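Local coordinates for protein DyP-type peroxidase (Thermobifida cellulosilytica, PDB 4GS1) that probably uses a bound heme to catalyse the peroxide-dependent oxidation of dyes and other reducing substrates, as DyP-type peroxidases do, at residues B[81-84]-B[85-88]; B[123-126]-B[127-131]; B[170-173]-B[174-178]; B[289-292]-B[293-297]. All coordinates share one frame; numbering follows the deposited sequence.

Interaction 1. Residues B[81-84]-B[85-88]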
loop_
_atom_site.group_PDB
_atom_site.type_symbol
_atom_site.label_atom_id
_atom_site.label_comp_id
_atom_site.label_asym_id
_atom_site.label_seq_id
_atom_site.Cartn_x
_atom_site.Cartn_y
_atom_site.Cartn_z
ATOM N N ALA B 81 -11.396 -21.912 3.437
ATOM C CA ALA B 81 -11.839 -22.470 2.160
ATOM C C ALA B 81 -13.293 -22.097 1.875
ATOM O O ALA B 81 -13.645 -21.778 0.737
ATOM C CB ALA B 81 -11.660 -23.976 2.134
ATOM N N GLU B 82 -14.133 -22.132 2.906
ATOM C CA GLU B 82 -15.533 -21.731 2.753
ATOM C C GLU B 82 -15.668 -20.268 2.347
ATOM O O GLU B 82 -16.456 -19.925 1.459
ATOM C CB GLU B 82 -16.318 -22.000 4.041
ATOM C CG GLU B 82 -16.513 -23.477 4.328
ATOM C CD GLU B 82 -17.072 -23.741 5.711
ATOM O OE1 GLU B 82 -17.080 -22.809 6.546
ATOM O OE2 GLU B 82 -17.493 -24.892 5.966
ATOM N N HIS B 83 -14.910 -19.401 3.004
ATOM C CA HIS B 83 -14.950 -17.983 2.668
ATOM C C HIS B 83 -14.341 -17.711 1.295
ATOM O O HIS B 83 -14.827 -16.851 0.561
ATOM C CB HIS B 83 -14.254 -17.149 3.748
ATOM C CG HIS B 83 -15.050 -17.022 5.010
ATOM N ND1 HIS B 83 -15.508 -15.812 5.486
ATOM C CD2 HIS B 83 -15.487 -17.960 5.886
ATOM C CE1 HIS B 83 -16.180 -16.007 6.606
ATOM N NE2 HIS B 83 -16.184 -17.302 6.872
ATOM N N ALA B 84 -13.282 -18.436 0.945
ATOM C CA ALA B 84 -12.653 -18.243 -0.357
ATOM C C ALA B 84 -13.651 -18.565 -1.462
ATOM O O ALA B 84 -13.710 -17.880 -2.478
ATOM C CB ALA B 84 -11.417 -19.107 -0.490
ATOM N N ALA B 85 -14.443 -19.610 -1.256
ATOM C CA ALA B 85 -15.454 -19.977 -2.243
ATOM C C ALA B 85 -16.447 -18.841 -2.465
ATOM O O ALA B 85 -16.779 -18.511 -3.606
ATOM C CB ALA B 85 -16.174 -21.245 -1.822
ATOM N N ARG B 86 -16.918 -18.244 -1.373
ATOM C CA ARG B 86 -17.877 -17.144 -1.458
ATOM C C ARG B 86 -17.239 -15.875 -2.009
ATOM O O ARG B 86 -17.860 -15.161 -2.796
ATOM C CB ARG B 86 -18.482 -16.843 -0.087
ATOM C CG ARG B 86 -19.722 -17.646 0.279
ATOM C CD ARG B 86 -20.437 -17.022 1.486
ATOM N NE ARG B 86 -19.677 -17.163 2.730
ATOM C CZ ARG B 86 -18.827 -16.256 3.211
ATOM N NH1 ARG B 86 -18.611 -15.121 2.557
ATOM N NH2 ARG B 86 -18.187 -16.485 4.348
ATOM N N LEU B 87 -16.012 -15.582 -1.574
ATOM C CA LEU B 87 -15.288 -14.407 -2.057
ATOM C C LEU B 87 -15.039 -14.497 -3.556
ATOM O O LEU B 87 -15.201 -13.509 -4.274
ATOM C CB LEU B 87 -13.954 -14.254 -1.322
ATOM C CG LEU B 87 -14.020 -13.803 0.137
ATOM C CD1 LEU B 87 -12.681 -14.018 0.825
ATOM C CD2 LEU B 87 -14.411 -12.346 0.208
ATOM N N HIS B 88 -14.632 -15.678 -4.025
ATOM C CA HIS B 88 -14.384 -15.896 -5.451
ATOM C C HIS B 88 -15.678 -15.687 -6.248
ATOM O O HIS B 88 -15.672 -15.104 -7.331
ATOM C CB HIS B 88 -13.819 -17.307 -5.703
ATOM C CG HIS B 88 -12.398 -17.496 -5.247
ATOM N ND1 HIS B 88 -11.931 -18.700 -4.757
ATOM C CD2 HIS B 88 -11.340 -16.651 -5.229
ATOM C CE1 HIS B 88 -10.651 -18.584 -4.445
ATOM N NE2 HIS B 88 -10.265 -17.350 -4.721
#
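Arg86 reaches back along its helix to set NH2 over the imidazole of His83, three residues earlier. The nitrogen stands above the centre of the ring, 2.9 Å from its plane, and the guanidinium is turned 72° from the ring, so the two flat groups are far from stacked. A bend at chi3 (-69°) folds the otherwise extended arginine chain over the histidine. Just beyond, the face of the His88 ring lies against Ala84 O, 3.1 Å from His88 CG, while His88 CE1 touches Ala84 CB. Beneath these side chains runs ordinary alpha-helical bonding, including Leu87 N to His83 O at 2.8 Å and His88 N to Ala84 O at 2.8 Å; the link from Arg86 N to Glu82 O is weak. Helix 158-172 supplies the next shell: Leu168 and Ala171 pack on His83, and Glu167 OE2 is hydrogen-bonded to His83 ND1 and salt-bridged to Arg86 NH1. His88 NE2 is hydrogen-bonded to Val107 N of strand 106-111, and therefore acts as an acceptor. A carboxylate oxygen at His83 ND1 is consistent with ND1 carrying the proton, and the same oxygen, salt-bridged to Arg86, probably holds the guanidinium over the ring.

Interaction 2. Residues B[123-126]-B[127-131]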
loop_
_atom_site.group_PDB
_atom_site.type_symbol
_atom_site.label_atom_id
_atom_site.label_comp_id
_atom_site.label_asym_id
_atom_site.label_seq_id
_atom_site.Cartn_x
_atom_site.Cartn_y
_atom_site.Cartn_z
ATOM N N ASP B 123 5.655 -37.691 10.154
ATOM C CA ASP B 123 5.579 -38.764 9.167
ATOM C C ASP B 123 4.805 -38.345 7.913
ATOM O O ASP B 123 4.888 -39.010 6.879
ATOM C CB ASP B 123 4.954 -40.026 9.779
ATOM C CG ASP B 123 3.525 -39.810 10.238
ATOM O OD1 ASP B 123 2.671 -40.677 9.953
ATOM O OD2 ASP B 123 3.253 -38.782 10.893
ATOM N N ARG B 124 4.052 -37.250 8.008
ATOM C CA ARG B 124 3.291 -36.744 6.867
ATOM C C ARG B 124 4.067 -35.663 6.115
ATOM O O ARG B 124 3.581 -35.116 5.130
ATOM C CB ARG B 124 1.945 -36.167 7.319
ATOM C CG ARG B 124 1.108 -37.085 8.197
ATOM C CD ARG B 124 0.668 -38.341 7.453
ATOM N NE ARG B 124 -0.025 -38.043 6.200
ATOM C CZ ARG B 124 -1.289 -37.633 6.113
ATOM N NH1 ARG B 124 -2.015 -37.448 7.209
ATOM N NH2 ARG B 124 -1.826 -37.397 4.922
ATOM N N ARG B 125 5.276 -35.366 6.576
ATOM C CA ARG B 125 6.038 -34.234 6.047
ATOM C C ARG B 125 6.928 -34.628 4.872
ATOM O O ARG B 125 7.898 -35.365 5.058
ATOM C CB ARG B 125 6.890 -33.644 7.170
ATOM C CG ARG B 125 7.540 -32.337 6.841
ATOM C CD ARG B 125 8.064 -31.664 8.099
ATOM N NE ARG B 125 8.822 -30.467 7.756
ATOM C CZ ARG B 125 9.260 -29.575 8.634
ATOM N NH1 ARG B 125 9.018 -29.736 9.927
ATOM N NH2 ARG B 125 9.937 -28.520 8.212
ATOM N N PRO B 126 6.607 -34.139 3.656
ATOM C CA PRO B 126 7.429 -34.472 2.489
ATOM C C PRO B 126 8.821 -33.866 2.607
ATOM O O PRO B 126 8.974 -32.833 3.268
ATOM C CB PRO B 126 6.679 -33.817 1.321
ATOM C CG PRO B 126 5.268 -33.596 1.829
ATOM C CD PRO B 126 5.439 -33.313 3.293
ATOM N N ASP B 127 9.822 -34.496 1.995
ATOM C CA ASP B 127 11.172 -33.935 1.991
ATOM C C ASP B 127 11.186 -32.500 1.451
ATOM O O ASP B 127 11.991 -31.674 1.883
ATOM C CB ASP B 127 12.119 -34.798 1.147
ATOM C CG ASP B 127 12.469 -36.111 1.813
ATOM O OD1 ASP B 127 12.169 -36.288 3.013
ATOM O OD2 ASP B 127 13.061 -36.969 1.128
ATOM N N ALA B 128 10.295 -32.208 0.508
ATOM C CA ALA B 128 10.234 -30.879 -0.102
ATOM C C ALA B 128 9.807 -29.797 0.888
ATOM O O ALA B 128 10.001 -28.605 0.630
ATOM C CB ALA B 128 9.305 -30.888 -1.317
ATOM N N LEU B 129 9.212 -30.211 2.004
ATOM C CA LEU B 129 8.811 -29.268 3.056
ATOM C C LEU B 129 9.900 -29.098 4.128
ATOM O O LEU B 129 9.662 -28.496 5.170
ATOM C CB LEU B 129 7.470 -29.693 3.680
ATOM C CG LEU B 129 6.687 -28.721 4.574
ATOM C CD1 LEU B 129 6.609 -27.334 3.948
ATOM C CD2 LEU B 129 5.286 -29.253 4.851
ATOM N N ALA B 130 11.105 -29.601 3.872
ATOM C CA ALA B 130 12.204 -29.398 4.826
ATOM C C ALA B 130 12.499 -27.910 4.971
ATOM O O ALA B 130 12.361 -27.156 4.009
ATOM C CB ALA B 130 13.456 -30.136 4.375
ATOM N N ASP B 131 12.900 -27.483 6.166
ATOM C CA ASP B 131 13.247 -26.079 6.373
ATOM C C ASP B 131 14.306 -25.606 5.378
ATOM O O ASP B 131 15.199 -26.367 4.985
ATOM C CB ASP B 131 13.748 -25.842 7.805
ATOM C CG ASP B 131 12.675 -26.069 8.857
ATOM O OD1 ASP B 131 13.042 -26.203 10.047
ATOM O OD2 ASP B 131 11.474 -26.117 8.513
#
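The guanidinium of Arg125 is met at its edge by two oxygens, Leu129 O and Asp131 OD2, both near its plane. NH2 makes the firmer bond to the backbone, 3.1 Å from Arg125 NH2 to Leu129 O at an N-H...O angle of 155°, with the oxygen in the guanidinium plane. NE adds a weak second bond to the same carbonyl, so Leu129 O is held by two nitrogens of one side chain. On the far side of NH2 the carboxylate of Asp131 closes a salt bridge, Arg125 NH2 to Asp131 OD2 at 2.9 Å, with a bent, weak hydrogen bond and the two planes 56° apart. With CG anti to the backbone N (chi1 -170°) and the chain extended through to NE, the arginine spans the turn as a straight rod, its CG touching Leu129 CB on the way. An alanine at Arg125 is likely to leave the Leu129 carbonyl and the Asp131 carboxylate without these partners, and so less firmly tied to the start of the turn. The turn itself is drawn in by Leu129 N, which bonds to Pro126 O at 2.9 Å, and Pro126 CD packs beside Leu129 CB. The turn lies in the long loop between helix 113-118 and strand 149-155. Arg125 NH1 returns to the helix through a salt bridge to Glu117, whereas Pro126, Ala128 and Leu129 lean on Tyr241 of strand 240-249, joining the N-terminal half of the chain to the C-terminal sheet.

Interaction 3. Residues B[170-173]-B[174-178]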
loop_
_atom_site.group_PDB
_atom_site.type_symbol
_atom_site.label_atom_id
_atom_site.label_comp_id
_atom_site.label_asym_id
_atom_site.label_seq_id
_atom_site.Cartn_x
_atom_site.Cartn_y
_atom_site.Cartn_z
ATOM N N ALA B 170 -10.587 -12.303 10.439
ATOM C CA ALA B 170 -11.559 -12.293 11.526
ATOM C C ALA B 170 -12.307 -13.622 11.603
ATOM O O ALA B 170 -12.757 -14.020 12.684
ATOM C CB ALA B 170 -12.529 -11.146 11.356
ATOM N N ALA B 171 -12.429 -14.309 10.467
ATOM C CA ALA B 171 -13.211 -15.544 10.409
ATOM C C ALA B 171 -12.624 -16.666 11.261
ATOM O O ALA B 171 -13.366 -17.508 11.774
ATOM C CB ALA B 171 -13.390 -16.007 8.965
ATOM N N THR B 172 -11.302 -16.679 11.419
ATOM C CA THR B 172 -10.642 -17.780 12.124
ATOM C C THR B 172 -10.063 -17.391 13.478
ATOM O O THR B 172 -9.466 -18.223 14.166
ATOM C CB THR B 172 -9.543 -18.431 11.263
ATOM O OG1 THR B 172 -8.626 -17.424 10.817
ATOM C CG2 THR B 172 -10.152 -19.117 10.046
ATOM N N ALA B 173 -10.221 -16.125 13.853
ATOM C CA ALA B 173 -9.871 -15.702 15.206
ATOM C C ALA B 173 -10.903 -16.323 16.151
ATOM O O ALA B 173 -12.080 -16.371 15.822
ATOM C CB ALA B 173 -9.898 -14.180 15.305
ATOM N N PRO B 174 -10.478 -16.785 17.339
ATOM C CA PRO B 174 -9.122 -16.681 17.869
ATOM C C PRO B 174 -8.316 -17.959 17.697
ATOM O O PRO B 174 -7.242 -18.042 18.295
ATOM C CB PRO B 174 -9.372 -16.440 19.359
ATOM C CG PRO B 174 -10.596 -17.287 19.641
ATOM C CD PRO B 174 -11.419 -17.286 18.359
ATOM N N THR B 175 -8.778 -18.933 16.915
ATOM C CA THR B 175 -7.945 -20.132 16.782
ATOM C C THR B 175 -6.615 -19.853 16.053
ATOM O O THR B 175 -5.626 -20.550 16.277
ATOM C CB THR B 175 -8.692 -21.389 16.242
ATOM O OG1 THR B 175 -8.111 -21.814 15.008
ATOM C CG2 THR B 175 -10.174 -21.137 16.070
ATOM N N THR B 176 -6.600 -18.817 15.212
ATOM C CA THR B 176 -5.376 -18.364 14.539
ATOM C C THR B 176 -4.966 -16.977 15.031
ATOM O O THR B 176 -5.814 -16.189 15.454
ATOM C CB THR B 176 -5.544 -18.287 13.007
ATOM O OG1 THR B 176 -6.659 -17.447 12.684
ATOM C CG2 THR B 176 -5.760 -19.664 12.395
ATOM N N THR B 177 -3.666 -16.689 14.964
ATOM C CA THR B 177 -3.124 -15.370 15.290
ATOM C C THR B 177 -2.171 -14.961 14.170
ATOM O O THR B 177 -1.388 -15.785 13.701
ATOM C CB THR B 177 -2.319 -15.401 16.601
ATOM O OG1 THR B 177 -3.119 -15.966 17.649
ATOM C CG2 THR B 177 -1.905 -13.994 16.991
ATOM N N VAL B 178 -2.235 -13.707 13.732
ATOM C CA VAL B 178 -1.286 -13.232 12.723
ATOM C C VAL B 178 0.143 -13.221 13.262
ATOM O O VAL B 178 0.411 -12.660 14.334
ATOM C CB VAL B 178 -1.655 -11.829 12.198
ATOM C CG1 VAL B 178 -0.562 -11.302 11.286
ATOM C CG2 VAL B 178 -2.972 -11.872 11.426
#
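Two threonine hydroxyls bind each other across the turn, Thr172 OG1 to Thr176 OG1 at 2.7 Å, and either may give the proton. Both residues place OG1 between their backbone N and carbonyl carbon (chi1 54° and 56°), which turns the two hydroxyls toward each other. The hydroxyl of Thr176 also lies 3.3 Å from Thr172 O, a weak alternative acceptor for its single proton. Among backbone bonds, Thr176 N donates to Thr172 O at 3.1 Å. The segment is the link between helix 158-172 and strand 176-185 of a ferredoxin-like domain, its second helix and its last strand, which lies at one edge of the antiparallel four-stranded sheet within this chain. Replacing Thr176 by a valine would probably leave Thr172 OG1 without its hydroxyl mate and lose the side-chain link across the turn. The chain reverses with the help of a cis peptide bond between Ala173 and Pro174, which shortens their CA-CA separation to 2.9 Å. Of the van der Waals contacts, Thr176 CG2 approaches Thr172 CB at 4.1 Å, and Thr175 CG2 lies 3.6 Å from Thr172 O. Thr175 OG1 is buried here with no partner in the model. Trp80 and Ala76 of helix 66-90 pack on Thr172 and Thr176 respectively, and Trp328 of the second subunit packs on Val178.

Interaction 4. Residues B[289-292]-B[293-297]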
loop_
_atom_site.group_PDB
_atom_site.type_symbol
_atom_site.label_atom_id
_atom_site.label_comp_id
_atom_site.label_asym_id
_atom_site.label_seq_id
_atom_site.Cartn_x
_atom_site.Cartn_y
_atom_site.Cartn_z
ATOM N N ALA B 289 28.989 -14.834 -24.687
ATOM C CA ALA B 289 29.328 -13.661 -25.488
ATOM C C ALA B 289 30.518 -12.908 -24.902
ATOM O O ALA B 289 30.549 -12.610 -23.702
ATOM C CB ALA B 289 28.128 -12.735 -25.616
ATOM N N ARG B 290 31.497 -12.607 -25.749
ATOM C CA ARG B 290 32.681 -11.863 -25.323
ATOM C C ARG B 290 32.934 -10.642 -26.196
ATOM O O ARG B 290 32.512 -10.598 -27.357
ATOM C CB ARG B 290 33.916 -12.762 -25.364
ATOM C CG ARG B 290 33.896 -13.876 -24.351
ATOM C CD ARG B 290 35.136 -14.746 -24.462
ATOM N NE ARG B 290 35.017 -15.899 -23.577
ATOM C CZ ARG B 290 35.436 -15.907 -22.315
ATOM N NH1 ARG B 290 36.015 -14.826 -21.804
ATOM N NH2 ARG B 290 35.277 -16.992 -21.565
ATOM N N ASP B 291 33.622 -9.655 -25.622
ATOM C CA ASP B 291 34.121 -8.513 -26.377
ATOM C C ASP B 291 35.313 -8.952 -27.214
ATOM O O ASP B 291 35.811 -10.074 -27.068
ATOM C CB ASP B 291 34.587 -7.399 -25.432
ATOM C CG ASP B 291 33.498 -6.917 -24.508
ATOM O OD1 ASP B 291 32.379 -6.647 -24.990
ATOM O OD2 ASP B 291 33.770 -6.802 -23.293
ATOM N N ALA B 292 35.784 -8.056 -28.078
ATOM C CA ALA B 292 36.942 -8.335 -28.922
ATOM C C ALA B 292 38.177 -8.659 -28.088
ATOM O O ALA B 292 39.008 -9.477 -28.493
ATOM C CB ALA B 292 37.219 -7.158 -29.844
ATOM N N ASP B 293 38.291 -8.022 -26.923
ATOM C CA ASP B 293 39.457 -8.218 -26.060
ATOM C C ASP B 293 39.355 -9.432 -25.129
ATOM O O ASP B 293 40.261 -9.681 -24.327
ATOM C CB ASP B 293 39.779 -6.939 -25.262
ATOM C CG ASP B 293 38.650 -6.507 -24.339
ATOM O OD1 ASP B 293 38.522 -5.286 -24.093
ATOM O OD2 ASP B 293 37.900 -7.369 -23.842
ATOM N N GLY B 294 38.251 -10.175 -25.218
ATOM C CA GLY B 294 38.104 -11.402 -24.452
ATOM C C GLY B 294 37.185 -11.319 -23.237
ATOM O O GLY B 294 36.782 -12.349 -22.686
ATOM N N ARG B 295 36.857 -10.102 -22.808
ATOM C CA ARG B 295 35.993 -9.921 -21.637
ATOM C C ARG B 295 34.594 -10.455 -21.885
ATOM O O ARG B 295 34.048 -10.275 -22.972
ATOM C CB ARG B 295 35.875 -8.437 -21.285
ATOM C CG ARG B 295 37.024 -7.888 -20.457
ATOM C CD ARG B 295 36.793 -6.414 -20.164
ATOM N NE ARG B 295 36.990 -5.590 -21.356
ATOM C CZ ARG B 295 36.813 -4.274 -21.383
ATOM N NH1 ARG B 295 36.420 -3.637 -20.287
ATOM N NH2 ARG B 295 37.025 -3.596 -22.504
ATOM N N LEU B 296 33.994 -11.078 -20.872
ATOM C CA LEU B 296 32.595 -11.497 -20.980
ATOM C C LEU B 296 31.693 -10.272 -21.053
ATOM O O LEU B 296 31.882 -9.308 -20.304
ATOM C CB LEU B 296 32.186 -12.363 -19.783
ATOM C CG LEU B 296 32.809 -13.755 -19.710
ATOM C CD1 LEU B 296 32.534 -14.389 -18.359
ATOM C CD2 LEU B 296 32.267 -14.625 -20.830
ATOM N N VAL B 297 30.711 -10.314 -21.953
ATOM C CA VAL B 297 29.740 -9.226 -22.100
ATOM C C VAL B 297 28.845 -9.112 -20.862
ATOM O O VAL B 297 28.584 -8.011 -20.360
ATOM C CB VAL B 297 28.896 -9.411 -23.384
ATOM C CG1 VAL B 297 27.730 -8.427 -23.428
ATOM C CG2 VAL B 297 29.787 -9.251 -24.624
HETATM O O HOH W 1 32.353 -6.437 -21.261
#
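Arg290 and Leu296 face each other across a beta hairpin whose tip is a type I turn from Asp291 to Gly294, followed by the geometry of a classic G1 bulge. Gly294 N donates to Asp291 O, and Asp291 N to Arg295 O at 2.8 Å; the backbone of Gly294 (phi 104°) would press a CB against the preceding carbonyl, which calls for glycine. The side chain of Arg290 runs along the opposite arm of the hairpin. Its CB lies 3.5 Å from Arg295 O; CG and CD then run past Gly294 O, with CD at 3.4 Å. NE stays at van der Waals range, but Arg290 NH1 bonds Gly294 O at 2.7 Å, nearly head-on to the C=O and in the guanidinium plane. Above one face, Leu296 CD2 sits over the centre of the group, 3.7 Å from Arg290 CZ. At the open end of the hairpin Val297 N donates to Ala289 O in a nearly straight bond, N-H...O 178°, and Val297 CG2 meets Ala289 CB. Asp291, Asp293 and Arg295 form a salt-bridge network. Asp291 OD2 accepts from a water that also donates to Leu296 O, and faces the Arg295 guanidinium only from well out of plane, a long ion pair. Arg290, Asp291 and Arg295 touch a crystal neighbour, which may influence their poses. Asp293 OD2 accepts from Arg295 N at 3.1 Å, an Asx turn, while side-on the guanidinium of Arg295 brings NE to OD2 and NH2 to Asp293 OD1 at 2.8 Å.

How the interactions relate
Interactions 1, 2 and 3 come in that order along the N-terminal half of the chain, and interaction 4 follows in the C-terminal half. Interactions 1 and 3 are neighbours, their centres about 16 Å apart: helices 66-90 and 158-172 pack together in one ferredoxin-like domain, and His83 CE1 touches Ala171 CB at 3.7 Å. Interaction 2 stands apart, its centre about 28 Å from that of interaction 1 and 25 Å from that of interaction 3, in the loop that reaches the second sheet. Interaction 4 is a surface hairpin whose centre lies about 55 Å from that of interaction 1, across the chain's centre. They thus sample a helix pair, a loop touching the second sheet and a distant hairpin in a two-sheet enzyme whose heme pocket residues lie in the C-terminal half.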